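Local coordinates for protein putative transcription regulator (PDB 3K69) that is a putative transcriptional regulator of the Rrf2-like winged-helix family, probably binding DNA as a dimer to control gene expression, at residues H16-L21 against Y68-A73; S12-S17 against R46-V51; H55-G60 against Y83-P88; F96-S101 against A114-T119. One frame throughout, in Å; residues are numbered along the deposited sequence.

Contact 1: H16-L21 against Y68-A73; sequences HSILYL and YQLDLA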
loop_
_atom_site.group_PDB
_atom_site.type_symbol
_atom_site.label_atom_id
_atom_site.label_comp_id
_atom_site.label_asym_id
_atom_site.label_seq_id
_atom_site.Cartn_x
_atom_site.Cartn_y
_atom_site.Cartn_z
ATOM N N HIS A 16 12.320 -4.398 -14.054
ATOM C CA HIS A 16 13.726 -4.270 -14.420
ATOM C C HIS A 16 14.180 -5.445 -15.342
ATOM O O HIS A 16 14.877 -5.235 -16.357
ATOM C CB HIS A 16 14.558 -4.175 -13.144
ATOM C CG HIS A 16 15.931 -3.656 -13.349
ATOM N ND1 HIS A 16 16.618 -2.965 -12.370
ATOM C CD2 HIS A 16 16.760 -3.724 -14.423
ATOM C CE1 HIS A 16 17.814 -2.641 -12.834
ATOM N NE2 HIS A 16 17.920 -3.079 -14.081
ATOM N N SER A 17 13.736 -6.670 -15.030
ATOM C CA SER A 17 14.107 -7.828 -15.831
ATOM C C SER A 17 13.522 -7.758 -17.249
ATOM O O SER A 17 14.229 -8.008 -18.244
ATOM C CB SER A 17 13.694 -9.137 -15.121
ATOM O OG SER A 17 14.422 -9.319 -13.913
ATOM N N ILE A 18 12.237 -7.419 -17.352
ATOM C CA ILE A 18 11.616 -7.200 -18.667
ATOM C C ILE A 18 12.343 -6.115 -19.464
ATOM O O ILE A 18 12.595 -6.285 -20.652
ATOM C CB ILE A 18 10.111 -6.891 -18.563
ATOM C CG1 ILE A 18 9.396 -8.097 -17.921
ATOM C CG2 ILE A 18 9.546 -6.595 -19.969
ATOM C CD1 ILE A 18 7.972 -7.819 -17.390
ATOM N N LEU A 19 12.671 -4.999 -18.830
ATOM C CA LEU A 19 13.396 -3.950 -19.545
ATOM C C LEU A 19 14.778 -4.437 -20.013
ATOM O O LEU A 19 15.206 -4.148 -21.126
ATOM C CB LEU A 19 13.517 -2.685 -18.713
ATOM C CG LEU A 19 12.225 -1.930 -18.405
ATOM C CD1 LEU A 19 12.509 -1.017 -17.227
ATOM C CD2 LEU A 19 11.724 -1.190 -19.599
ATOM N N TYR A 20 15.448 -5.218 -19.186
ATOM C CA TYR A 20 16.766 -5.713 -19.524
ATOM C C TYR A 20 16.677 -6.653 -20.722
ATOM O O TYR A 20 17.438 -6.509 -21.708
ATOM C CB TYR A 20 17.423 -6.417 -18.348
ATOM C CG TYR A 20 18.861 -6.789 -18.627
ATOM C CD1 TYR A 20 19.893 -5.884 -18.341
ATOM C CD2 TYR A 20 19.199 -8.019 -19.209
ATOM C CE1 TYR A 20 21.238 -6.198 -18.595
ATOM C CE2 TYR A 20 20.560 -8.343 -19.481
ATOM C CZ TYR A 20 21.566 -7.431 -19.151
ATOM O OH TYR A 20 22.899 -7.705 -19.413
ATOM N N LEU A 21 15.720 -7.581 -20.655
ATOM C CA LEU A 21 15.501 -8.519 -21.757
ATOM C C LEU A 21 15.077 -7.816 -23.079
ATOM O O LEU A 21 15.476 -8.241 -24.156
ATOM C CB LEU A 21 14.527 -9.618 -21.341
ATOM C CG LEU A 21 15.041 -10.535 -20.207
ATOM C CD1 LEU A 21 13.982 -11.448 -19.674
ATOM C CD2 LEU A 21 16.308 -11.322 -20.577
ATOM N N TYR A 68 16.687 -16.822 -20.327
ATOM C CA TYR A 68 15.455 -16.118 -20.617
ATOM C C TYR A 68 15.567 -15.211 -21.810
ATOM O O TYR A 68 16.599 -14.619 -22.106
ATOM C CB TYR A 68 15.012 -15.322 -19.395
ATOM C CG TYR A 68 14.698 -16.196 -18.197
ATOM C CD1 TYR A 68 13.506 -16.905 -18.137
ATOM C CD2 TYR A 68 15.597 -16.328 -17.133
ATOM C CE1 TYR A 68 13.200 -17.714 -17.055
ATOM C CE2 TYR A 68 15.295 -17.162 -16.026
ATOM C CZ TYR A 68 14.090 -17.855 -16.007
ATOM O OH TYR A 68 13.768 -18.704 -14.954
ATOM N N GLN A 69 14.454 -15.088 -22.501
ATOM C CA GLN A 69 14.410 -14.277 -23.683
ATOM C C GLN A 69 12.996 -13.652 -23.786
ATOM O O GLN A 69 11.979 -14.218 -23.342
ATOM C CB GLN A 69 14.820 -15.104 -24.910
ATOM C CG GLN A 69 14.994 -14.281 -26.189
ATOM C CD GLN A 69 15.650 -15.091 -27.320
ATOM O OE1 GLN A 69 15.400 -16.282 -27.465
ATOM N NE2 GLN A 69 16.508 -14.440 -28.093
ATOM N N LEU A 70 12.968 -12.424 -24.251
ATOM C CA LEU A 70 11.732 -11.707 -24.462
ATOM C C LEU A 70 11.510 -11.657 -25.955
ATOM O O LEU A 70 12.369 -11.188 -26.687
ATOM C CB LEU A 70 11.844 -10.283 -23.911
ATOM C CG LEU A 70 10.597 -9.445 -23.949
ATOM C CD1 LEU A 70 9.495 -10.009 -23.044
ATOM C CD2 LEU A 70 10.880 -7.901 -23.632
ATOM N N ASP A 71 10.332 -12.090 -26.388
ATOM C CA ASP A 71 9.938 -11.966 -27.772
ATOM C C ASP A 71 8.533 -11.401 -27.924
ATOM O O ASP A 71 7.960 -11.497 -28.999
ATOM C CB ASP A 71 10.095 -13.300 -28.548
ATOM C CG ASP A 71 9.234 -14.442 -27.990
ATOM O OD1 ASP A 71 8.282 -14.188 -27.225
ATOM O OD2 ASP A 71 9.507 -15.621 -28.312
ATOM N N LEU A 72 7.995 -10.788 -26.878
ATOM C CA LEU A 72 6.694 -10.125 -26.947
ATOM C C LEU A 72 6.885 -8.605 -26.757
ATOM O O LEU A 72 7.984 -8.143 -26.399
ATOM C CB LEU A 72 5.726 -10.728 -25.924
ATOM C CG LEU A 72 5.425 -12.236 -26.103
ATOM C CD1 LEU A 72 4.787 -12.766 -24.824
ATOM C CD2 LEU A 72 4.500 -12.506 -27.296
ATOM N N ALA A 73 5.818 -7.846 -27.031
ATOM C CA ALA A 73 5.858 -6.387 -27.015
ATOM C C ALA A 73 5.514 -5.866 -25.640
ATOM O O ALA A 73 4.510 -6.296 -25.049
ATOM C CB ALA A 73 4.845 -5.818 -28.024
HETATM O O HOH W 1 15.790 -11.117 -24.516
#
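Leu21 lies across the backbone and first side-chain carbons of the 68-70 stretch, near the end of helix 9-22. Its CD2 rests 3.6 Å from Tyr68 O, while CD1 meets Tyr68 CB at 4.0 Å, with the two side chains running at a slant to one another. Nearer the backbones, Leu21 CB and Leu70 CB are 3.8 Å apart, so this leucine touches both residues whose side chains turn to the helix, while Gln69 between them points away. Leu70 swings its CG anti to its own backbone N (chi1 -175°), which carries the branch back along the helix by one turn: CD2 lies 3.8 Å from Ile18 O and 4.1 Å from Ile18 CG2. Here strand 67-69, the second of the wing, and Leu70 close against the first helix of a winged helix-turn-helix domain. No direct hydrogen bond crosses; one water makes the polar link. It stands 2.9 Å from Leu21 O and accepts the N-H of Leu70 at 3.1 Å from Leu70 N, bridging the last turn of helix 9-22 to the backbone at Leu70. Tyr68 meets the leucine with its CB and carbonyl oxygen; its ring leads away to Leu49 and His53 of helix 46-54. Leu21 also packs on Val29 and Leu58, and Ile18 on Met140 of helix 140-148.

Contact 2: S12-S17 against R46-V51; sequences SVAVHS and RNILSV
Val13 opens the contact by setting its CG1 branch 4.0 Å from Ile48 CG2, the two beta-branched side chains meeting at an angle. One residue on, Ala14 offers its methyl to the same atom, with Ala14 CB 3.9 Å from Ile48 CG2. Because CG2 of Ile48 stands anti to its backbone N while CG1 stands anti to the carbonyl carbon (chi1 -75°), that one methyl is the part wedged between Val13 and Ala14. A turn later comes Ser17, whose OG sits 3.6 Å from Leu49 CD2 although nothing there can bond to it. Its hydroxyl is satisfied within its own helix: it donates to Val13 O at 2.8 Å from Ser17 OG. The backbone N-H of Ser17 reaches that carbonyl from the opposite face of its plane, so two donors grip one buried oxygen, and the hydroxyl, its proton already used, can lie against the leucine methyl without another partner across the contact. The two helix segments cross at -65° with their axes 9.7 Å apart. Helix 46-54, by its place in the winged helix-turn-helix fold probably the recognition helix, is thus braced on helix 9-22. Leu38 of helix 31-38 covers Val13 and Ser17, Leu34 covers Leu49, and Leu82 and Thr86 of helix 79-86 lie against Ala14.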
loop_
_atom_site.group_PDB
_atom_site.type_symbol
_atom_site.label_atom_id
_atom_site.label_comp_id
_atom_site.label_asym_id
_atom_site.label_seq_id
_atom_site.Cartn_x
_atom_site.Cartn_y
_atom_site.Cartn_z
ATOM N N SER A 12 9.454 -4.470 -8.957
ATOM C CA SER A 12 10.647 -3.871 -9.574
ATOM C C SER A 12 11.557 -4.900 -10.222
ATOM O O SER A 12 12.092 -4.669 -11.288
ATOM C CB SER A 12 11.430 -3.054 -8.541
ATOM O OG SER A 12 12.587 -2.422 -9.115
ATOM N N VAL A 13 11.744 -6.047 -9.581
ATOM C CA VAL A 13 12.534 -7.130 -10.176
ATOM C C VAL A 13 11.955 -7.518 -11.535
ATOM O O VAL A 13 12.706 -7.681 -12.478
ATOM C CB VAL A 13 12.632 -8.348 -9.258
ATOM C CG1 VAL A 13 13.313 -9.543 -9.990
ATOM C CG2 VAL A 13 13.404 -7.961 -8.004
ATOM N N ALA A 14 10.620 -7.631 -11.628
ATOM C CA ALA A 14 9.967 -7.975 -12.886
ATOM C C ALA A 14 10.077 -6.864 -13.927
ATOM O O ALA A 14 10.444 -7.128 -15.041
ATOM C CB ALA A 14 8.551 -8.352 -12.677
ATOM N N VAL A 15 9.779 -5.636 -13.545
ATOM C CA VAL A 15 9.945 -4.512 -14.416
ATOM C C VAL A 15 11.356 -4.404 -14.957
ATOM O O VAL A 15 11.560 -4.323 -16.172
ATOM C CB VAL A 15 9.541 -3.180 -13.713
ATOM C CG1 VAL A 15 9.898 -2.010 -14.557
ATOM C CG2 VAL A 15 8.014 -3.139 -13.365
ATOM N N HIS A 16 12.320 -4.398 -14.054
ATOM C CA HIS A 16 13.726 -4.270 -14.420
ATOM C C HIS A 16 14.180 -5.445 -15.342
ATOM O O HIS A 16 14.877 -5.235 -16.357
ATOM C CB HIS A 16 14.558 -4.175 -13.144
ATOM C CG HIS A 16 15.931 -3.656 -13.349
ATOM N ND1 HIS A 16 16.618 -2.965 -12.370
ATOM C CD2 HIS A 16 16.760 -3.724 -14.423
ATOM C CE1 HIS A 16 17.814 -2.641 -12.834
ATOM N NE2 HIS A 16 17.920 -3.079 -14.081
ATOM N N SER A 17 13.736 -6.670 -15.030
ATOM C CA SER A 17 14.107 -7.828 -15.831
ATOM C C SER A 17 13.522 -7.758 -17.249
ATOM O O SER A 17 14.229 -8.008 -18.244
ATOM C CB SER A 17 13.694 -9.137 -15.121
ATOM O OG SER A 17 14.422 -9.319 -13.913
ATOM N N ARG A 46 15.146 -15.584 -8.863
ATOM C CA ARG A 46 14.850 -16.849 -9.539
ATOM C C ARG A 46 13.357 -17.113 -9.534
ATOM O O ARG A 46 12.789 -17.534 -10.541
ATOM C CB ARG A 46 15.631 -18.001 -8.852
ATOM C CG ARG A 46 15.220 -19.460 -9.210
ATOM C CD ARG A 46 16.177 -20.549 -8.529
ATOM N NE ARG A 46 16.084 -21.898 -9.122
ATOM C CZ ARG A 46 16.446 -22.213 -10.383
ATOM N NH1 ARG A 46 16.917 -21.296 -11.240
ATOM N NH2 ARG A 46 16.324 -23.463 -10.817
ATOM N N ASN A 47 12.725 -16.858 -8.403
ATOM C CA ASN A 47 11.306 -17.076 -8.288
ATOM C C ASN A 47 10.493 -16.175 -9.201
ATOM O O ASN A 47 9.570 -16.638 -9.853
ATOM C CB ASN A 47 10.811 -16.922 -6.850
ATOM C CG ASN A 47 9.331 -17.228 -6.722
ATOM O OD1 ASN A 47 8.909 -18.370 -6.894
ATOM N ND2 ASN A 47 8.525 -16.195 -6.459
ATOM N N ILE A 48 10.821 -14.893 -9.237
ATOM C CA ILE A 48 10.070 -13.956 -10.094
ATOM C C ILE A 48 10.252 -14.276 -11.590
ATOM O O ILE A 48 9.295 -14.231 -12.341
ATOM C CB ILE A 48 10.423 -12.481 -9.761
ATOM C CG1 ILE A 48 9.732 -12.107 -8.459
ATOM C CG2 ILE A 48 9.918 -11.508 -10.872
ATOM C CD1 ILE A 48 8.171 -12.199 -8.555
ATOM N N LEU A 49 11.472 -14.615 -12.003
ATOM C CA LEU A 49 11.730 -14.954 -13.404
ATOM C C LEU A 49 10.911 -16.202 -13.789
ATOM O O LEU A 49 10.376 -16.270 -14.881
ATOM C CB LEU A 49 13.209 -15.157 -13.665
ATOM C CG LEU A 49 14.113 -13.929 -13.559
ATOM C CD1 LEU A 49 15.584 -14.357 -13.757
ATOM C CD2 LEU A 49 13.729 -12.846 -14.540
ATOM N N SER A 50 10.808 -17.147 -12.854
ATOM C CA SER A 50 10.019 -18.360 -13.025
ATOM C C SER A 50 8.535 -18.040 -13.155
ATOM O O SER A 50 7.884 -18.516 -14.079
ATOM C CB SER A 50 10.272 -19.307 -11.867
ATOM O OG SER A 50 9.248 -20.251 -11.754
ATOM N N VAL A 51 8.027 -17.179 -12.275
ATOM C CA VAL A 51 6.624 -16.708 -12.336
ATOM C C VAL A 51 6.331 -15.996 -13.683
ATOM O O VAL A 51 5.282 -16.201 -14.304
ATOM C CB VAL A 51 6.275 -15.807 -11.107
ATOM C CG1 VAL A 51 4.895 -15.180 -11.237
ATOM C CG2 VAL A 51 6.325 -16.617 -9.828
#

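Contact 3: H55-G60 against Y83-P88; sequences HGYLTG and YDLTIP. With DMS (dimethyl sulfoxide), chain C.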
loop_
_atom_site.group_PDB
_atom_site.type_symbol
_atom_site.label_atom_id
_atom_site.label_comp_id
_atom_site.label_asym_id
_atom_site.label_seq_id
_atom_site.Cartn_x
_atom_site.Cartn_y
_atom_site.Cartn_z
ATOM N N HIS A 55 3.809 -17.583 -16.747
ATOM C CA HIS A 55 2.658 -16.800 -17.178
ATOM C C HIS A 55 2.798 -16.152 -18.561
ATOM O O HIS A 55 1.990 -15.329 -18.928
ATOM C CB HIS A 55 2.328 -15.776 -16.110
ATOM C CG HIS A 55 1.773 -16.392 -14.868
ATOM N ND1 HIS A 55 2.569 -16.761 -13.806
ATOM C CD2 HIS A 55 0.512 -16.755 -14.540
ATOM C CE1 HIS A 55 1.818 -17.320 -12.872
ATOM N NE2 HIS A 55 0.566 -17.321 -13.290
ATOM N N GLY A 56 3.813 -16.548 -19.306
ATOM C CA GLY A 56 3.915 -16.217 -20.718
ATOM C C GLY A 56 4.654 -14.939 -21.066
ATOM O O GLY A 56 4.659 -14.571 -22.220
ATOM N N TYR A 57 5.293 -14.282 -20.091
ATOM C CA TYR A 57 6.024 -13.026 -20.349
ATOM C C TYR A 57 7.319 -13.243 -21.104
ATOM O O TYR A 57 7.708 -12.406 -21.911
ATOM C CB TYR A 57 6.342 -12.235 -19.060
ATOM C CG TYR A 57 5.126 -11.601 -18.427
ATOM C CD1 TYR A 57 4.313 -12.310 -17.553
ATOM C CD2 TYR A 57 4.813 -10.279 -18.676
ATOM C CE1 TYR A 57 3.173 -11.698 -16.968
ATOM C CE2 TYR A 57 3.678 -9.673 -18.127
ATOM C CZ TYR A 57 2.848 -10.400 -17.288
ATOM O OH TYR A 57 1.774 -9.765 -16.713
ATOM N N LEU A 58 7.968 -14.375 -20.826
ATOM C CA LEU A 58 9.338 -14.647 -21.197
ATOM C C LEU A 58 9.399 -16.092 -21.647
ATOM O O LEU A 58 8.664 -16.921 -21.122
ATOM C CB LEU A 58 10.255 -14.509 -19.972
ATOM C CG LEU A 58 10.308 -13.239 -19.185
ATOM C CD1 LEU A 58 11.299 -13.359 -18.027
ATOM C CD2 LEU A 58 10.658 -12.103 -20.146
ATOM N N THR A 59 10.243 -16.382 -22.629
ATOM C CA THR A 59 10.660 -17.756 -22.889
ATOM C C THR A 59 11.851 -18.118 -21.981
ATOM O O THR A 59 12.533 -17.249 -21.475
ATOM C CB THR A 59 11.065 -17.997 -24.357
ATOM O OG1 THR A 59 12.269 -17.283 -24.624
ATOM C CG2 THR A 59 9.940 -17.573 -25.313
ATOM N N GLY A 60 12.079 -19.411 -21.763
ATOM C CA GLY A 60 13.101 -19.848 -20.819
ATOM C C GLY A 60 13.751 -21.205 -21.090
ATOM O O GLY A 60 13.473 -22.153 -20.378
ATOM N N TYR A 83 1.652 -5.888 -11.912
ATOM C CA TYR A 83 1.622 -5.543 -10.476
ATOM C C TYR A 83 0.833 -6.619 -9.697
ATOM O O TYR A 83 1.284 -7.099 -8.663
ATOM C CB TYR A 83 1.016 -4.126 -10.230
ATOM C CG TYR A 83 1.185 -3.678 -8.797
ATOM C CD1 TYR A 83 0.278 -4.078 -7.802
ATOM C CD2 TYR A 83 2.293 -2.927 -8.416
ATOM C CE1 TYR A 83 0.474 -3.733 -6.474
ATOM C CE2 TYR A 83 2.502 -2.560 -7.057
ATOM C CZ TYR A 83 1.591 -2.982 -6.097
ATOM O OH TYR A 83 1.760 -2.637 -4.761
ATOM N N ASP A 84 -0.342 -6.972 -10.216
ATOM C CA ASP A 84 -1.219 -7.909 -9.562
ATOM C C ASP A 84 -0.585 -9.294 -9.500
ATOM O O ASP A 84 -0.731 -10.004 -8.490
ATOM C CB ASP A 84 -2.605 -7.958 -10.223
ATOM C CG ASP A 84 -3.380 -6.634 -10.136
ATOM O OD1 ASP A 84 -3.062 -5.714 -9.318
ATOM O OD2 ASP A 84 -4.324 -6.511 -10.948
ATOM N N LEU A 85 0.153 -9.671 -10.550
ATOM C CA LEU A 85 0.867 -10.945 -10.547
ATOM C C LEU A 85 2.010 -10.969 -9.542
ATOM O O LEU A 85 2.149 -11.914 -8.783
ATOM C CB LEU A 85 1.365 -11.301 -11.960
ATOM C CG LEU A 85 2.134 -12.620 -12.180
ATOM C CD1 LEU A 85 1.264 -13.866 -11.854
ATOM C CD2 LEU A 85 2.696 -12.623 -13.621
ATOM N N THR A 86 2.825 -9.940 -9.523
ATOM C CA THR A 86 4.013 -9.931 -8.692
ATOM C C THR A 86 3.718 -9.583 -7.238
ATOM O O THR A 86 4.473 -9.969 -6.367
ATOM C CB THR A 86 5.087 -8.978 -9.271
ATOM O OG1 THR A 86 4.595 -7.642 -9.301
ATOM C CG2 THR A 86 5.496 -9.416 -10.696
ATOM N N ILE A 87 2.641 -8.832 -6.986
ATOM C CA ILE A 87 2.250 -8.440 -5.625
ATOM C C ILE A 87 0.772 -8.808 -5.471
ATOM O O ILE A 87 -0.074 -7.961 -5.589
ATOM C CB ILE A 87 2.547 -6.931 -5.332
ATOM C CG1 ILE A 87 4.036 -6.639 -5.534
ATOM C CG2 ILE A 87 2.172 -6.545 -3.870
ATOM C CD1 ILE A 87 4.405 -5.237 -5.316
ATOM N N PRO A 88 0.459 -10.097 -5.243
ATOM C CA PRO A 88 -0.965 -10.509 -5.327
ATOM C C PRO A 88 -1.876 -9.821 -4.281
ATOM O O PRO A 88 -1.407 -9.455 -3.219
ATOM C CB PRO A 88 -0.919 -12.039 -5.120
ATOM C CG PRO A 88 0.514 -12.431 -5.261
ATOM C CD PRO A 88 1.351 -11.225 -4.941
HETATM S S DMS C . 4.899 -0.815 -4.449
HETATM O O DMS C . 3.551 -1.592 -3.565
HETATM C C1 DMS C . 5.508 0.674 -3.638
HETATM C C2 DMS C . 6.382 -1.861 -4.260
#
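Leu85 reaches out from helix 79-86 and divides its two methyls between a pair of rings. Its CG stands anti to the backbone N (chi1 -179°), which extends the side chain far enough for both branches to cross to the 55-57 turn. CD1 settles over one face of the His55 imidazole, 3.7 Å from the ring centroid and only 10° off the normal, a well-centred CH-pi contact. CD2 goes to Tyr57, with Leu85 CD2 3.5 Å from Tyr57 CE1 in an oblique approach; the same methyl also lies 4.0 Å from His55 CB. ND1 of His55 bonds to Val51 O in the preceding helix, which probably limits the turning of the ring under the methyl. Between the two rings the chain passes through Gly56, at positive phi, the C-prime residue of the Schellman motif that ends helix 46-54 and turns the chain toward strand 59-61. Replacing Leu85 with alanine would probably uncover the His55 face and leave a gap beside Tyr57, loosening the hold of helix 79-86 on this turn. His55 is exposed and the contact lies at the surface. What joins the two segments is apolar contact and CH-pi, with no hydrogen bond between them, and the attraction of a methyl for a ring is only weakly directional.

Contact 4: F96-S101 against A114-T119; sequences FITGPS and ANISET
Ile97 holds CG2 anti to its backbone N and CG1 anti to the carbonyl carbon (chi1 -61°), which points both branches of the side chain at helix 111-136. CG2 comes down on the backbone of Ser117, with Ile97 CG2 3.7 Å from Ser117 CA and 4.0 Å from Ser117 CB. CD1 reaches further along, 3.9 Å from Ser117 O, an oxygen that also bonds to the hydroxyl of Thr121. From the helix side Ile116 answers: its CG1 is anti to the backbone N (chi1 -172°), which puts CG2 between N and the carbonyl carbon and aims it at the loop, where it lies 3.7 Å from Thr98 O. Just beyond, Gly99 adopts backbone angles that suit glycine; a side chain there would press on Ile116 CG2 and collide with Pro100 CD. With alanine instead of Ile97, a gap would probably open over Ser117, and the loop would be likely to lose its touch on Leu120, Thr121 and Phe124. No hydrogen bond joins the two segments, and the polar end of Thr98 turns elsewhere: its OG1 bonds to His16 ND1 and Ser12 OG, both of the second subunit. On the helix, Asn115 and Thr119 likewise bond to His150 and Asp146 of that subunit. A loop laid along the start of a long helix, both pressed against the partner subunit, at helix 9-22 of its presumed DNA-binding domain and at its C-terminal region, is consistent with the helix-mediated dimers of Rrf2-type regulators.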
loop_
_atom_site.group_PDB
_atom_site.type_symbol
_atom_site.label_atom_id
_atom_site.label_comp_id
_atom_site.label_asym_id
_atom_site.label_seq_id
_atom_site.Cartn_x
_atom_site.Cartn_y
_atom_site.Cartn_z
ATOM N N PHE A 96 -3.476 -5.872 10.276
ATOM C CA PHE A 96 -3.638 -4.421 10.359
ATOM C C PHE A 96 -4.904 -3.958 11.090
ATOM O O PHE A 96 -5.223 -2.784 11.080
ATOM C CB PHE A 96 -3.700 -3.891 8.945
ATOM C CG PHE A 96 -2.488 -4.199 8.135
ATOM C CD1 PHE A 96 -1.233 -3.841 8.589
ATOM C CD2 PHE A 96 -2.603 -4.825 6.906
ATOM C CE1 PHE A 96 -0.111 -4.100 7.832
ATOM C CE2 PHE A 96 -1.482 -5.080 6.142
ATOM C CZ PHE A 96 -0.233 -4.711 6.611
ATOM N N ILE A 97 -5.629 -4.895 11.676
ATOM C CA ILE A 97 -6.893 -4.625 12.324
ATOM C C ILE A 97 -6.839 -5.011 13.826
ATOM O O ILE A 97 -6.314 -6.075 14.220
ATOM C CB ILE A 97 -8.044 -5.346 11.562
ATOM C CG1 ILE A 97 -8.130 -4.830 10.110
ATOM C CG2 ILE A 97 -9.365 -5.313 12.373
ATOM C CD1 ILE A 97 -9.054 -5.659 9.234
ATOM N N THR A 98 -7.398 -4.124 14.643
ATOM C CA THR A 98 -7.497 -4.253 16.124
ATOM C C THR A 98 -8.784 -4.985 16.592
ATOM O O THR A 98 -9.607 -5.399 15.769
ATOM C CB THR A 98 -7.490 -2.822 16.787
ATOM O OG1 THR A 98 -8.584 -2.050 16.256
ATOM C CG2 THR A 98 -6.121 -2.082 16.555
ATOM N N GLY A 99 -8.973 -5.121 17.906
ATOM C CA GLY A 99 -10.149 -5.816 18.460
ATOM C C GLY A 99 -9.931 -7.331 18.516
ATOM O O GLY A 99 -8.771 -7.781 18.471
ATOM N N PRO A 100 -11.037 -8.127 18.607
ATOM C CA PRO A 100 -11.002 -9.600 18.551
ATOM C C PRO A 100 -10.872 -10.232 17.142
ATOM O O PRO A 100 -10.967 -9.548 16.115
ATOM C CB PRO A 100 -12.361 -9.986 19.153
ATOM C CG PRO A 100 -13.253 -8.946 18.662
ATOM C CD PRO A 100 -12.426 -7.664 18.798
ATOM N N SER A 101 -10.671 -11.548 17.138
ATOM C CA SER A 101 -10.567 -12.369 15.921
ATOM C C SER A 101 -11.804 -13.296 15.750
ATOM O O SER A 101 -12.689 -13.334 16.628
ATOM C CB SER A 101 -9.281 -13.200 15.994
ATOM O OG SER A 101 -9.195 -13.843 17.257
ATOM N N ALA A 114 -17.169 -6.033 17.716
ATOM C CA ALA A 114 -17.870 -7.029 16.891
ATOM C C ALA A 114 -17.837 -6.684 15.404
ATOM O O ALA A 114 -18.025 -7.543 14.573
ATOM C CB ALA A 114 -19.323 -7.143 17.345
ATOM N N ASN A 115 -17.651 -5.405 15.095
ATOM C CA ASN A 115 -17.900 -4.856 13.753
ATOM C C ASN A 115 -16.699 -4.256 13.043
ATOM O O ASN A 115 -16.738 -4.036 11.843
ATOM C CB ASN A 115 -18.976 -3.783 13.867
ATOM C CG ASN A 115 -20.353 -4.380 14.140
ATOM O OD1 ASN A 115 -20.845 -5.203 13.368
ATOM N ND2 ASN A 115 -20.965 -3.989 15.259
ATOM N N ILE A 116 -15.660 -3.949 13.806
ATOM C CA ILE A 116 -14.497 -3.243 13.299
ATOM C C ILE A 116 -13.768 -4.027 12.222
ATOM O O ILE A 116 -13.342 -3.465 11.204
ATOM C CB ILE A 116 -13.564 -2.796 14.484
ATOM C CG1 ILE A 116 -12.438 -1.888 14.004
ATOM C CG2 ILE A 116 -12.935 -3.968 15.197
ATOM C CD1 ILE A 116 -12.862 -0.527 13.653
ATOM N N SER A 117 -13.622 -5.332 12.407
ATOM C CA SER A 117 -12.862 -6.105 11.436
ATOM C C SER A 117 -13.556 -6.077 10.084
ATOM O O SER A 117 -12.917 -5.867 9.055
ATOM C CB SER A 117 -12.613 -7.538 11.904
ATOM O OG SER A 117 -11.922 -8.224 10.890
ATOM N N GLU A 118 -14.879 -6.226 10.070
ATOM C CA GLU A 118 -15.562 -6.238 8.775
ATOM C C GLU A 118 -15.557 -4.863 8.091
ATOM O O GLU A 118 -15.391 -4.786 6.896
ATOM C CB GLU A 118 -16.985 -6.778 8.876
ATOM C CG GLU A 118 -17.686 -6.819 7.525
ATOM C CD GLU A 118 -19.145 -7.250 7.625
ATOM O OE1 GLU A 118 -19.579 -7.596 8.746
ATOM O OE2 GLU A 118 -19.820 -7.250 6.566
ATOM N N THR A 119 -15.766 -3.795 8.858
ATOM C CA THR A 119 -15.673 -2.416 8.358
ATOM C C THR A 119 -14.305 -2.015 7.793
ATOM O O THR A 119 -14.198 -1.467 6.683
ATOM C CB THR A 119 -16.044 -1.450 9.492
ATOM O OG1 THR A 119 -17.448 -1.591 9.722
ATOM C CG2 THR A 119 -15.685 0.072 9.137
#

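In the fold
Contacts 1, 2 and 3 cluster in the winged helix-turn-helix, their centres 8 to 11 Å apart. Contacts 1 and 2 start from the same helix, 9-22, and share His16 and Ser17; contacts 1 and 3 draw on the two antiparallel wing strands, 59-61 and 67-69, and their segments alternate along the chain. Contact 2 closes before contact 3 opens, yet the two touch where Val51 meets Leu85. Contact 4 comes last in the chain and stands well apart, its centre 33 to 43 Å from the others. It nevertheless belongs with them in the dimer: its loop and helix meet helix 9-22 of the second subunit, so each subunit's far arm packs on the other's probable DNA-binding domain.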